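PDB 1UAI: polyguluronate lyase from Corynebacterium sp., which probably cleaves the poly-alpha-L-guluronate blocks of alginate by beta-elimination. Local coordinates for residues His105-Lys110 / Ala194-Asn199; Lys17-Ile22 / Tyr70-Leu75; Ala116-Gly121 / Ser186-Lys191; Ser92-Met97 / Lys161-Gly166; Phe190-Tyr195 / Val214-Leu219. All blocks are in the same frame, centred on the assembly; numbering follows the deposited sequence.

Contact 1: His105-Lys110 / Ala194-Asn199; sequences HLPEVK and AYTQAN
Pro107 and Lys110 meet Thr196, Gln197 and Ala198 where a loop of the jelly-roll beta-sandwich closes on the end of strand 194-196, whose chain swings away through an inverse gamma turn centred on Gln197. The turn presents the carbonyl of Gln197 to the loop, and Lys110 NZ donates a hydrogen bond of 2.8 Å to Gln197 O, approaching 19° out of the carbonyl plane. A long, flexible lysine suits this task: its chain is extended as far as CE and bends only at the last torsion (chi4 -63°), which brings the ammonium back over the turn while CD and CE lie along the same oxygen. Beside this bond is a small apolar patch. Pro107 CG points at the methyl CG2 of Thr196, and the methyl of Ala198, the smallest apolar side chain, lies against Pro107 CG and faces the carbonyl oxygen of Lys110. Further out, Lys110 NZ is also bonded to His112 ND1, and Thr196 OG1 to the carbonyl of Ala58, so the threonine turns its hydroxyl aside and offers its methyl to the loop. Pro107 CG stands 3.9 Å from both Thr196 CG2 and Ala198 CB.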
# COMPACT_ATOMS: atom_id res chain seq x y z
N HIS A 105 -9.11 -1.78 9.61
CA HIS A 105 -9.43 -3.11 10.12
C HIS A 105 -8.20 -3.99 10.04
O HIS A 105 -7.38 -3.85 9.13
CB HIS A 105 -10.55 -3.67 9.23
CG HIS A 105 -11.44 -4.66 9.91
ND1 HIS A 105 -11.15 -6.01 9.98
CD2 HIS A 105 -12.65 -4.51 10.51
CE1 HIS A 105 -12.13 -6.64 10.58
NE2 HIS A 105 -13.06 -5.76 10.91
N LEU A 106 -8.07 -4.90 10.99
CA LEU A 106 -6.94 -5.81 11.05
C LEU A 106 -7.39 -7.25 11.11
O LEU A 106 -8.45 -7.56 11.66
CB LEU A 106 -6.08 -5.50 12.27
CG LEU A 106 -5.38 -4.14 12.29
CD1 LEU A 106 -4.79 -3.87 13.66
CD2 LEU A 106 -4.30 -4.11 11.22
N PRO A 107 -6.59 -8.17 10.54
CA PRO A 107 -6.97 -9.58 10.59
C PRO A 107 -6.85 -10.12 12.01
O PRO A 107 -6.16 -9.54 12.85
CB PRO A 107 -5.98 -10.23 9.62
CG PRO A 107 -4.78 -9.34 9.71
CD PRO A 107 -5.37 -7.96 9.75
N GLU A 108 -7.53 -11.23 12.27
CA GLU A 108 -7.50 -11.86 13.58
C GLU A 108 -6.17 -12.57 13.80
O GLU A 108 -5.46 -12.89 12.85
CB GLU A 108 -8.63 -12.90 13.68
CG GLU A 108 -10.04 -12.33 13.61
CD GLU A 108 -10.39 -11.51 14.83
OE1 GLU A 108 -10.16 -11.99 15.96
OE2 GLU A 108 -10.90 -10.38 14.66
N VAL A 109 -5.84 -12.80 15.07
CA VAL A 109 -4.64 -13.52 15.49
C VAL A 109 -3.30 -12.85 15.20
O VAL A 109 -2.46 -12.71 16.10
CB VAL A 109 -4.62 -14.94 14.88
CG1 VAL A 109 -3.50 -15.75 15.50
CG2 VAL A 109 -5.96 -15.62 15.10
N LYS A 110 -3.09 -12.46 13.95
CA LYS A 110 -1.86 -11.80 13.50
C LYS A 110 -2.35 -10.50 12.87
O LYS A 110 -2.48 -10.39 11.65
CB LYS A 110 -1.17 -12.69 12.45
CG LYS A 110 0.22 -12.24 12.03
CD LYS A 110 0.84 -13.24 11.07
CE LYS A 110 2.29 -12.90 10.75
NZ LYS A 110 2.42 -11.60 10.03
N ALA A 194 -3.82 -1.83 0.78
CA ALA A 194 -3.93 -2.78 1.88
C ALA A 194 -3.23 -4.09 1.54
O ALA A 194 -3.72 -4.87 0.73
CB ALA A 194 -5.39 -3.04 2.21
N TYR A 195 -2.08 -4.32 2.16
CA TYR A 195 -1.31 -5.54 1.95
C TYR A 195 -1.37 -6.26 3.30
O TYR A 195 -0.61 -5.97 4.22
CB TYR A 195 0.11 -5.18 1.54
CG TYR A 195 1.03 -6.34 1.22
CD1 TYR A 195 0.53 -7.59 0.85
CD2 TYR A 195 2.41 -6.17 1.25
CE1 TYR A 195 1.39 -8.64 0.51
CE2 TYR A 195 3.28 -7.20 0.92
CZ TYR A 195 2.77 -8.43 0.55
OH TYR A 195 3.63 -9.45 0.21
N THR A 196 -2.33 -7.18 3.41
CA THR A 196 -2.58 -7.92 4.64
C THR A 196 -1.54 -8.98 4.93
O THR A 196 -1.39 -9.94 4.18
CB THR A 196 -3.99 -8.52 4.59
OG1 THR A 196 -4.93 -7.45 4.40
CG2 THR A 196 -4.32 -9.27 5.87
N GLN A 197 -0.82 -8.81 6.04
CA GLN A 197 0.23 -9.73 6.43
C GLN A 197 -0.25 -10.93 7.23
O GLN A 197 0.25 -11.22 8.32
CB GLN A 197 1.31 -8.97 7.21
CG GLN A 197 1.87 -7.76 6.47
CD GLN A 197 2.42 -8.11 5.10
OE1 GLN A 197 1.87 -7.70 4.07
NE2 GLN A 197 3.50 -8.88 5.07
N ALA A 198 -1.24 -11.62 6.68
CA ALA A 198 -1.79 -12.81 7.32
C ALA A 198 -2.58 -13.58 6.28
O ALA A 198 -3.17 -12.99 5.37
CB ALA A 198 -2.69 -12.42 8.48
N ASN A 199 -2.57 -14.90 6.39
CA ASN A 199 -3.34 -15.75 5.49
C ASN A 199 -3.94 -16.86 6.33
O ASN A 199 -3.86 -16.84 7.56
CB ASN A 199 -2.47 -16.30 4.35
CG ASN A 199 -1.25 -17.03 4.83
OD1 ASN A 199 -1.30 -17.75 5.82
ND2 ASN A 199 -0.14 -16.87 4.12

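Contact 2: Lys17-Ile22 / Tyr70-Leu75; sequences KVTLPI and YPRSEL
Thr19 and Glu74 form an antiparallel hydrogen-bonded pair joining strands 16-20 and 72-79 of the larger sheet of the sandwich, with Thr19 N to Glu74 O at 3.0 Å and Glu74 N to Thr19 O at 2.9 Å. With chi1 of Thr19 at -58°, its CG2 stands opposite the backbone N and rests 4.1 Å from Arg72 CG, while OG1 accepts a bond from a water that also donates to Glu74 O; the same hydroxyl bonds to Glu30. Threonine, with one methyl and one hydroxyl on CB, serves both sides. Arg72 starts from the cramped rotamer between its own N and carbonyl carbon, and a bend at chi3 (78°) turns the guanidinium toward the extended Glu74. Arg72 NH1 reaches Glu74 OE1 at 2.9 Å, in the guanidinium plane, and Lys191 adds a second salt bridge to this oxygen. On the other face Val18 CB packs 4.0 Å from Leu75 CD2. Pro21, which has no N-H to offer, sits against Arg72 O. The chemistry is therefore split: one face carries charged and hydroxyl groups, where two cations at Glu74 OE1 would probably favour its ionised form; the other is mainly hydrocarbon, with Ser73 OG satisfied by the carbonyl of Trp44.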
# COMPACT_ATOMS: atom_id res chain seq x y z
N LYS A 17 -1.65 1.11 -11.26
CA LYS A 17 -2.42 -0.06 -11.66
C LYS A 17 -2.78 -0.67 -10.30
O LYS A 17 -2.15 -0.34 -9.29
CB LYS A 17 -1.62 -1.05 -12.52
CG LYS A 17 -0.54 -1.84 -11.80
CD LYS A 17 0.01 -2.94 -12.72
CE LYS A 17 1.15 -3.70 -12.05
NZ LYS A 17 1.66 -4.82 -12.90
N VAL A 18 -3.79 -1.52 -10.26
CA VAL A 18 -4.19 -2.12 -9.00
C VAL A 18 -4.12 -3.65 -9.04
O VAL A 18 -4.43 -4.27 -10.07
CB VAL A 18 -5.63 -1.68 -8.59
CG1 VAL A 18 -6.66 -2.27 -9.55
CG2 VAL A 18 -5.92 -2.11 -7.15
N THR A 19 -3.66 -4.23 -7.94
CA THR A 19 -3.58 -5.68 -7.78
C THR A 19 -4.63 -5.99 -6.72
O THR A 19 -4.68 -5.33 -5.68
CB THR A 19 -2.20 -6.13 -7.29
OG1 THR A 19 -1.20 -5.69 -8.22
CG2 THR A 19 -2.14 -7.65 -7.18
N LEU A 20 -5.45 -7.01 -6.99
CA LEU A 20 -6.55 -7.37 -6.11
C LEU A 20 -6.39 -8.69 -5.37
O LEU A 20 -5.48 -9.47 -5.64
CB LEU A 20 -7.83 -7.41 -6.95
CG LEU A 20 -8.12 -6.14 -7.75
CD1 LEU A 20 -9.13 -6.43 -8.84
CD2 LEU A 20 -8.62 -5.05 -6.81
N PRO A 21 -7.29 -8.95 -4.40
CA PRO A 21 -7.27 -10.18 -3.61
C PRO A 21 -8.23 -11.23 -4.17
O PRO A 21 -8.59 -12.19 -3.48
CB PRO A 21 -7.67 -9.70 -2.23
CG PRO A 21 -8.70 -8.67 -2.54
CD PRO A 21 -8.11 -7.92 -3.73
N ILE A 22 -8.66 -11.03 -5.41
CA ILE A 22 -9.56 -11.96 -6.09
C ILE A 22 -8.89 -12.38 -7.39
O ILE A 22 -7.89 -11.79 -7.79
CB ILE A 22 -10.94 -11.32 -6.40
CG1 ILE A 22 -10.76 -10.05 -7.24
CG2 ILE A 22 -11.67 -11.00 -5.10
CD1 ILE A 22 -12.07 -9.40 -7.66
N TYR A 70 0.95 -13.52 0.90
CA TYR A 70 -0.06 -12.67 1.52
C TYR A 70 -0.89 -11.93 0.48
O TYR A 70 -0.38 -11.48 -0.55
CB TYR A 70 0.60 -11.68 2.48
CG TYR A 70 1.17 -12.34 3.72
CD1 TYR A 70 0.42 -13.26 4.44
CD2 TYR A 70 2.45 -12.02 4.19
CE1 TYR A 70 0.92 -13.85 5.60
CE2 TYR A 70 2.95 -12.60 5.35
CZ TYR A 70 2.18 -13.52 6.05
OH TYR A 70 2.65 -14.10 7.21
N PRO A 71 -2.20 -11.78 0.74
CA PRO A 71 -3.15 -11.11 -0.15
C PRO A 71 -3.10 -9.59 -0.07
O PRO A 71 -2.71 -9.01 0.95
CB PRO A 71 -4.49 -11.66 0.32
CG PRO A 71 -4.29 -11.73 1.80
CD PRO A 71 -2.89 -12.31 1.93
N ARG A 72 -3.52 -8.93 -1.15
CA ARG A 72 -3.50 -7.48 -1.19
C ARG A 72 -4.52 -6.88 -2.14
O ARG A 72 -5.01 -7.55 -3.05
CB ARG A 72 -2.11 -7.00 -1.65
CG ARG A 72 -1.92 -7.07 -3.17
CD ARG A 72 -0.48 -6.81 -3.56
NE ARG A 72 0.37 -7.97 -3.34
CZ ARG A 72 1.61 -7.92 -2.87
NH1 ARG A 72 2.15 -6.75 -2.54
NH2 ARG A 72 2.32 -9.03 -2.74
N SER A 73 -4.83 -5.62 -1.88
CA SER A 73 -5.66 -4.79 -2.74
C SER A 73 -4.75 -3.58 -2.64
O SER A 73 -4.80 -2.83 -1.66
CB SER A 73 -7.03 -4.47 -2.16
OG SER A 73 -7.72 -3.67 -3.11
N GLU A 74 -3.91 -3.39 -3.64
CA GLU A 74 -2.89 -2.36 -3.55
C GLU A 74 -2.49 -1.77 -4.89
O GLU A 74 -2.42 -2.48 -5.90
CB GLU A 74 -1.68 -3.00 -2.85
CG GLU A 74 -0.45 -2.16 -2.61
CD GLU A 74 0.68 -2.97 -1.98
OE1 GLU A 74 1.00 -4.06 -2.51
OE2 GLU A 74 1.26 -2.53 -0.97
N LEU A 75 -2.20 -0.47 -4.90
CA LEU A 75 -1.77 0.23 -6.10
C LEU A 75 -0.27 0.04 -6.30
O LEU A 75 0.50 0.03 -5.33
CB LEU A 75 -2.09 1.72 -5.99
CG LEU A 75 -3.56 2.09 -5.79
CD1 LEU A 75 -3.67 3.58 -5.50
CD2 LEU A 75 -4.36 1.72 -7.03
O HOH W 1 0.04 -3.90 -6.55
O HOH W 2 -3.57 -10.46 -3.79

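Contact 3: Ala116-Gly121 / Ser186-Lys191; sequences AQIHDG and SGNYFK
His119 O is gripped from Tyr189 and its neighbour: Tyr189 N donates to it at 2.8 Å, nearly in line with the C=O bond, and Asn188 CA adds a C-H contact at 3.3 Å. The same oxygen lies over one face of the Tyr189 ring. His119 N returns a bond to Tyr189 O, completing a hydrogen-bonded pair; Gln117 and Lys191 form the next one. The two aromatic side chains of the first pair run side by side. Their planes differ by 29° but are slid apart, so the real contact is a CH-pi one, with His119 CB 4.0 Å from the Tyr189 ring centroid, while Tyr189 OH comes over a face of the imidazole. His119 ND1 donates in its ring plane to a lone pair of Asp120 O (2.8 Å), which helps to hold the ring's rotation, and a water bonds to Tyr189 OH. Gln117 CG lies 3.6 Å from Lys191 CB, the lysine then bending at chi3 (76°) toward Glu74. On the opposite face Ile118 CG1 packs 3.7 Å from Phe190 CE1, turned to the apolar interior. Gly187, with positive phi, forms with Asn188 a G1 bulge against Trp88. The paired sequences match the QIH and YFK motifs of family 7 polysaccharide lyases; as in relatives, the His119 and Tyr189 face of the jelly roll probably lines the substrate cleft.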
# COMPACT_ATOMS: atom_id res chain seq x y z
N ALA A 116 1.69 1.24 2.83
CA ALA A 116 2.44 1.98 1.83
C ALA A 116 3.85 1.44 1.79
O ALA A 116 4.37 0.97 2.81
CB ALA A 116 2.46 3.47 2.16
N GLN A 117 4.49 1.49 0.63
CA GLN A 117 5.85 1.00 0.56
C GLN A 117 6.68 1.49 -0.60
O GLN A 117 6.20 2.15 -1.53
CB GLN A 117 5.87 -0.55 0.56
CG GLN A 117 4.69 -1.25 -0.13
CD GLN A 117 4.91 -2.76 -0.31
OE1 GLN A 117 3.97 -3.51 -0.60
NE2 GLN A 117 6.15 -3.21 -0.16
N ILE A 118 7.98 1.22 -0.47
CA ILE A 118 8.95 1.45 -1.53
C ILE A 118 9.39 0.01 -1.73
O ILE A 118 9.72 -0.69 -0.76
CB ILE A 118 10.18 2.28 -1.10
CG1 ILE A 118 9.78 3.74 -0.91
CG2 ILE A 118 11.27 2.16 -2.18
CD1 ILE A 118 10.92 4.63 -0.46
N HIS A 119 9.35 -0.44 -2.97
CA HIS A 119 9.72 -1.81 -3.31
C HIS A 119 10.69 -1.70 -4.48
O HIS A 119 10.66 -0.71 -5.21
CB HIS A 119 8.44 -2.55 -3.74
CG HIS A 119 8.56 -4.05 -3.73
ND1 HIS A 119 9.32 -4.75 -4.63
CD2 HIS A 119 7.98 -4.97 -2.92
CE1 HIS A 119 9.21 -6.04 -4.38
NE2 HIS A 119 8.41 -6.20 -3.35
N ASP A 120 11.57 -2.68 -4.65
CA ASP A 120 12.46 -2.63 -5.81
C ASP A 120 12.39 -3.94 -6.57
O ASP A 120 11.43 -4.69 -6.42
CB ASP A 120 13.91 -2.25 -5.43
CG ASP A 120 14.59 -3.26 -4.52
OD1 ASP A 120 14.12 -4.41 -4.40
OD2 ASP A 120 15.63 -2.88 -3.94
N GLY A 121 13.40 -4.22 -7.39
CA GLY A 121 13.38 -5.45 -8.17
C GLY A 121 13.57 -6.72 -7.37
O GLY A 121 13.33 -7.82 -7.89
N SER A 186 18.71 0.64 -7.70
CA SER A 186 17.74 1.27 -8.59
C SER A 186 16.57 0.30 -8.71
O SER A 186 16.47 -0.65 -7.94
CB SER A 186 18.37 1.54 -9.96
OG SER A 186 19.40 2.50 -9.86
N GLY A 187 15.68 0.55 -9.68
CA GLY A 187 14.53 -0.31 -9.86
C GLY A 187 13.47 -0.16 -8.78
O GLY A 187 12.69 -1.08 -8.53
N ASN A 188 13.44 1.00 -8.14
CA ASN A 188 12.48 1.27 -7.08
C ASN A 188 11.14 1.75 -7.62
O ASN A 188 11.07 2.31 -8.72
CB ASN A 188 13.02 2.34 -6.13
CG ASN A 188 14.33 1.95 -5.50
OD1 ASN A 188 14.37 1.08 -4.63
ND2 ASN A 188 15.41 2.57 -5.94
N TYR A 189 10.09 1.55 -6.83
CA TYR A 189 8.75 2.00 -7.18
C TYR A 189 7.90 2.06 -5.92
O TYR A 189 8.20 1.40 -4.92
CB TYR A 189 8.12 1.10 -8.25
CG TYR A 189 7.91 -0.34 -7.87
CD1 TYR A 189 6.71 -0.77 -7.28
CD2 TYR A 189 8.89 -1.30 -8.14
CE1 TYR A 189 6.50 -2.10 -6.97
CE2 TYR A 189 8.68 -2.64 -7.83
CZ TYR A 189 7.49 -3.04 -7.25
OH TYR A 189 7.27 -4.36 -6.95
N PHE A 190 6.86 2.88 -5.96
CA PHE A 190 5.97 3.06 -4.83
C PHE A 190 4.73 2.18 -4.90
O PHE A 190 4.30 1.76 -5.99
CB PHE A 190 5.50 4.52 -4.75
CG PHE A 190 6.58 5.52 -4.44
CD1 PHE A 190 7.30 5.45 -3.24
CD2 PHE A 190 6.86 6.55 -5.32
CE1 PHE A 190 8.26 6.41 -2.93
CE2 PHE A 190 7.82 7.52 -5.02
CZ PHE A 190 8.52 7.45 -3.83
N LYS A 191 4.16 1.90 -3.73
CA LYS A 191 2.92 1.13 -3.62
C LYS A 191 2.12 1.72 -2.46
O LYS A 191 2.70 2.27 -1.52
CB LYS A 191 3.18 -0.35 -3.32
CG LYS A 191 4.15 -1.04 -4.26
CD LYS A 191 3.95 -2.55 -4.23
CE LYS A 191 2.71 -2.95 -5.00
NZ LYS A 191 2.38 -4.39 -4.87
O HOH W 3 8.89 -6.26 -8.08
O HOH W 4 15.90 -3.31 -8.14

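Contact 4: Ser92-Met97 / Lys161-Gly166; sequences SGTHTM and KFVVSG
Met97 and Phe162 lie side by side, both directed into the sandwich, and the methionine methyl ends at the rim of the phenyl ring: Met97 CE is 3.7 Å from Phe162 CD2 and close to the ring plane. The thioether chain runs out extended, then bends at its last torsion (chi3 67°), which swings CE back toward the ring; the flexible, unbranched chain allows this bend. The ring itself meets Phe128 edge-to-face. His95 and Val164 share this inner face, the imidazole stacking on Trp88. On the outer face Thr96 and Val163 also run alongside each other, with Thr96 CG2 and Val163 CG2 4.1 Å apart, and Thr96 CG2 crosses the aliphatic part of Lys161 as that chain heads for Tyr172. Beta-branched residues suit these positions, since they accept the extended backbone readily. Two hydrogen-bonded pairs hold the strands together, Val164 N reaching His95 O at 2.8 Å and Met97 N reaching Phe162 O at 3.0 Å. Beyond the last pair a water spans Gly93 O and Gly166 N. Regular antiparallel pairing of this kind, apolar within and mixed without, is what builds one sheet of the jelly-roll beta-sandwich.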
# COMPACT_ATOMS: atom_id res chain seq x y z
N SER A 92 20.02 8.95 -8.07
CA SER A 92 19.87 9.99 -9.08
C SER A 92 18.44 10.51 -9.00
O SER A 92 17.51 9.71 -9.00
CB SER A 92 20.12 9.42 -10.48
OG SER A 92 19.69 10.32 -11.50
N GLY A 93 18.28 11.82 -8.91
CA GLY A 93 16.96 12.41 -8.83
C GLY A 93 16.36 12.45 -7.44
O GLY A 93 16.96 11.99 -6.47
N THR A 94 15.16 13.02 -7.36
CA THR A 94 14.42 13.14 -6.10
C THR A 94 13.06 12.50 -6.34
O THR A 94 12.30 12.94 -7.21
CB THR A 94 14.27 14.62 -5.71
OG1 THR A 94 15.57 15.21 -5.59
CG2 THR A 94 13.54 14.75 -4.38
N HIS A 95 12.76 11.48 -5.55
CA HIS A 95 11.53 10.71 -5.70
C HIS A 95 10.70 10.78 -4.44
O HIS A 95 11.12 10.35 -3.37
CB HIS A 95 11.93 9.29 -6.07
CG HIS A 95 12.93 9.26 -7.17
ND1 HIS A 95 14.29 9.23 -6.95
CD2 HIS A 95 12.77 9.41 -8.51
CE1 HIS A 95 14.93 9.36 -8.10
NE2 HIS A 95 14.03 9.47 -9.06
N THR A 96 9.49 11.31 -4.59
CA THR A 96 8.61 11.53 -3.47
C THR A 96 7.21 10.94 -3.58
O THR A 96 6.61 10.96 -4.65
CB THR A 96 8.41 13.06 -3.26
OG1 THR A 96 9.68 13.71 -3.21
CG2 THR A 96 7.64 13.35 -1.98
N MET A 97 6.72 10.40 -2.47
CA MET A 97 5.34 9.94 -2.41
C MET A 97 4.77 10.49 -1.12
O MET A 97 5.31 10.27 -0.03
CB MET A 97 5.16 8.42 -2.40
CG MET A 97 3.68 8.07 -2.18
SD MET A 97 3.13 6.38 -2.52
CE MET A 97 4.00 5.50 -1.22
N LYS A 161 5.12 10.20 4.22
CA LYS A 161 5.90 10.68 3.09
C LYS A 161 7.23 9.97 2.97
O LYS A 161 7.92 9.75 3.97
CB LYS A 161 6.14 12.19 3.18
CG LYS A 161 6.93 12.75 1.99
CD LYS A 161 7.01 14.27 1.98
CE LYS A 161 7.84 14.81 3.13
NZ LYS A 161 7.99 16.29 3.04
N PHE A 162 7.58 9.60 1.74
CA PHE A 162 8.86 8.99 1.43
C PHE A 162 9.57 9.99 0.52
O PHE A 162 8.96 10.48 -0.44
CB PHE A 162 8.72 7.71 0.60
CG PHE A 162 8.18 6.52 1.34
CD1 PHE A 162 8.91 5.90 2.34
CD2 PHE A 162 6.97 5.96 0.95
CE1 PHE A 162 8.45 4.72 2.94
CE2 PHE A 162 6.50 4.79 1.54
CZ PHE A 162 7.24 4.17 2.53
N VAL A 163 10.82 10.29 0.81
CA VAL A 163 11.61 11.16 -0.06
C VAL A 163 12.92 10.42 -0.28
O VAL A 163 13.66 10.16 0.67
CB VAL A 163 11.92 12.54 0.57
CG1 VAL A 163 12.77 13.36 -0.39
CG2 VAL A 163 10.63 13.28 0.86
N VAL A 164 13.19 10.05 -1.53
CA VAL A 164 14.40 9.32 -1.86
C VAL A 164 15.31 10.18 -2.73
O VAL A 164 14.89 10.69 -3.77
CB VAL A 164 14.09 8.01 -2.62
CG1 VAL A 164 15.37 7.19 -2.77
CG2 VAL A 164 13.02 7.22 -1.89
N SER A 165 16.55 10.34 -2.29
CA SER A 165 17.54 11.11 -3.03
C SER A 165 18.91 10.89 -2.41
O SER A 165 19.02 10.61 -1.22
CB SER A 165 17.19 12.60 -3.00
OG SER A 165 17.24 13.12 -1.68
N GLY A 166 19.95 11.00 -3.22
CA GLY A 166 21.31 10.84 -2.73
C GLY A 166 21.61 9.55 -2.00
O GLY A 166 22.44 9.53 -1.08
O HOH W 5 19.67 11.67 -5.96

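Contact 5: Phe190-Tyr195 / Val214-Leu219; sequences FKAGAY and VSLYKL
In the interior of the jelly-roll beta-sandwich, Ala192 and Ala194 of one sheet meet Val214, Leu216 and Leu219 of the facing sheet. No hydrogen bond crosses; the contact is hydrocarbon against hydrocarbon and against one carbonyl. Ala192 CB is touched by two leucine methyls, Leu216 CD2 at 4.1 Å and Leu219 CD1 at 4.1 Å. Both leucines place CG opposite the backbone N (chi1 -168° for Leu216) and have similar chi2 values, near +60°, so each sends a methyl branch across to the small alanine. They are three residues apart and would not normally share a face; the classic bulge at Tyr217 and Lys218, opposite Arg100, shifts the alternation and lets both point inward. At the other end Val214 CG2 lies 4.0 Å from Ala194 CB and 3.4 Å from Gly193 O. The chain turns a corner at Gly193, whose backbone angles (phi 151°) would jam a CB against the carbonyl before it, so glycine fits this place. The small alanines on either side of it meet the larger branched side chains opposite. Strands 189-192 and 194-196 run between strands 72-79 and 112-119, with Ala192 bonded through its backbone to Leu75, Gly193 to Gly115 and Ala194 to Ser73, while strand 211-223 lies between 54-59 and 95-105 in the facing sheet.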
# COMPACT_ATOMS: atom_id res chain seq x y z
N PHE A 190 6.86 2.88 -5.96
CA PHE A 190 5.97 3.06 -4.83
C PHE A 190 4.73 2.18 -4.90
O PHE A 190 4.30 1.76 -5.99
CB PHE A 190 5.50 4.52 -4.75
CG PHE A 190 6.58 5.52 -4.44
CD1 PHE A 190 7.30 5.45 -3.24
CD2 PHE A 190 6.86 6.55 -5.32
CE1 PHE A 190 8.26 6.41 -2.93
CE2 PHE A 190 7.82 7.52 -5.02
CZ PHE A 190 8.52 7.45 -3.83
N LYS A 191 4.16 1.90 -3.73
CA LYS A 191 2.92 1.13 -3.62
C LYS A 191 2.12 1.72 -2.46
O LYS A 191 2.70 2.27 -1.52
CB LYS A 191 3.18 -0.35 -3.32
CG LYS A 191 4.15 -1.04 -4.26
CD LYS A 191 3.95 -2.55 -4.23
CE LYS A 191 2.71 -2.95 -5.00
NZ LYS A 191 2.38 -4.39 -4.87
N ALA A 192 0.80 1.60 -2.53
CA ALA A 192 -0.08 2.09 -1.47
C ALA A 192 -1.40 1.34 -1.53
O ALA A 192 -1.93 1.10 -2.61
CB ALA A 192 -0.31 3.59 -1.63
N GLY A 193 -1.92 0.98 -0.37
CA GLY A 193 -3.18 0.24 -0.31
C GLY A 193 -3.22 -0.65 0.92
O GLY A 193 -2.72 -0.27 1.98
N ALA A 194 -3.82 -1.83 0.78
CA ALA A 194 -3.93 -2.78 1.88
C ALA A 194 -3.23 -4.09 1.54
O ALA A 194 -3.72 -4.87 0.73
CB ALA A 194 -5.39 -3.04 2.21
N TYR A 195 -2.08 -4.32 2.16
CA TYR A 195 -1.31 -5.54 1.95
C TYR A 195 -1.37 -6.26 3.30
O TYR A 195 -0.61 -5.97 4.22
CB TYR A 195 0.11 -5.18 1.54
CG TYR A 195 1.03 -6.34 1.22
CD1 TYR A 195 0.53 -7.59 0.85
CD2 TYR A 195 2.41 -6.17 1.25
CE1 TYR A 195 1.39 -8.64 0.51
CE2 TYR A 195 3.28 -7.20 0.92
CZ TYR A 195 2.77 -8.43 0.55
OH TYR A 195 3.63 -9.45 0.21
N VAL A 214 -7.53 -0.58 4.48
CA VAL A 214 -6.90 0.73 4.52
C VAL A 214 -7.72 1.68 3.64
O VAL A 214 -8.23 1.27 2.60
CB VAL A 214 -5.46 0.68 3.96
CG1 VAL A 214 -4.90 2.09 3.82
CG2 VAL A 214 -4.57 -0.15 4.86
N SER A 215 -7.86 2.92 4.08
CA SER A 215 -8.56 3.94 3.31
C SER A 215 -7.52 4.98 2.91
O SER A 215 -6.78 5.48 3.75
CB SER A 215 -9.68 4.59 4.13
OG SER A 215 -10.77 3.71 4.30
N LEU A 216 -7.47 5.27 1.62
CA LEU A 216 -6.52 6.22 1.06
C LEU A 216 -7.25 7.50 0.65
O LEU A 216 -8.15 7.47 -0.19
CB LEU A 216 -5.83 5.58 -0.14
CG LEU A 216 -4.58 6.23 -0.74
CD1 LEU A 216 -3.52 6.42 0.32
CD2 LEU A 216 -4.06 5.33 -1.86
N TYR A 217 -6.83 8.62 1.25
CA TYR A 217 -7.45 9.92 1.02
C TYR A 217 -6.68 10.88 0.13
O TYR A 217 -7.27 11.77 -0.48
CB TYR A 217 -7.71 10.56 2.38
CG TYR A 217 -8.71 9.77 3.19
CD1 TYR A 217 -10.07 9.86 2.90
CD2 TYR A 217 -8.30 8.88 4.19
CE1 TYR A 217 -11.00 9.08 3.56
CE2 TYR A 217 -9.23 8.09 4.86
CZ TYR A 217 -10.58 8.20 4.54
OH TYR A 217 -11.52 7.41 5.16
N LYS A 218 -5.37 10.72 0.08
CA LYS A 218 -4.52 11.57 -0.75
C LYS A 218 -3.38 10.68 -1.23
O LYS A 218 -2.89 9.84 -0.48
CB LYS A 218 -3.98 12.73 0.09
CG LYS A 218 -3.46 13.91 -0.70
CD LYS A 218 -3.20 15.07 0.24
CE LYS A 218 -2.96 16.37 -0.50
NZ LYS A 218 -2.84 17.51 0.44
N LEU A 219 -2.98 10.87 -2.48
CA LEU A 219 -1.89 10.08 -3.06
C LEU A 219 -1.20 10.93 -4.12
O LEU A 219 -1.79 11.23 -5.16
CB LEU A 219 -2.45 8.81 -3.71
CG LEU A 219 -1.41 7.88 -4.35
CD1 LEU A 219 -0.45 7.35 -3.29
CD2 LEU A 219 -2.13 6.73 -5.04

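Overall arrangement
Contacts 2 and 3 pair strands within the larger sheet, contact 4 pairs strands of the seven-stranded sheet, and contact 5, with its centre about 4 Å from that of the chain, joins the two layers. Contact 1 closes a loop at one end of the sandwich, its centre about 29 Å from that of contact 4. The chain through 189-196 serves contacts 3, 5 and 1 in turn, and neighbouring strand 72-79 carries contact 2, linked to contact 3 by the salt bridge between Glu74 and Lys191. Contact 2 closes first along the sequence; the segments of contact 4 alternate with those of contacts 1 and 3. Sequence-distant strands are thus interleaved, as a jelly roll requires.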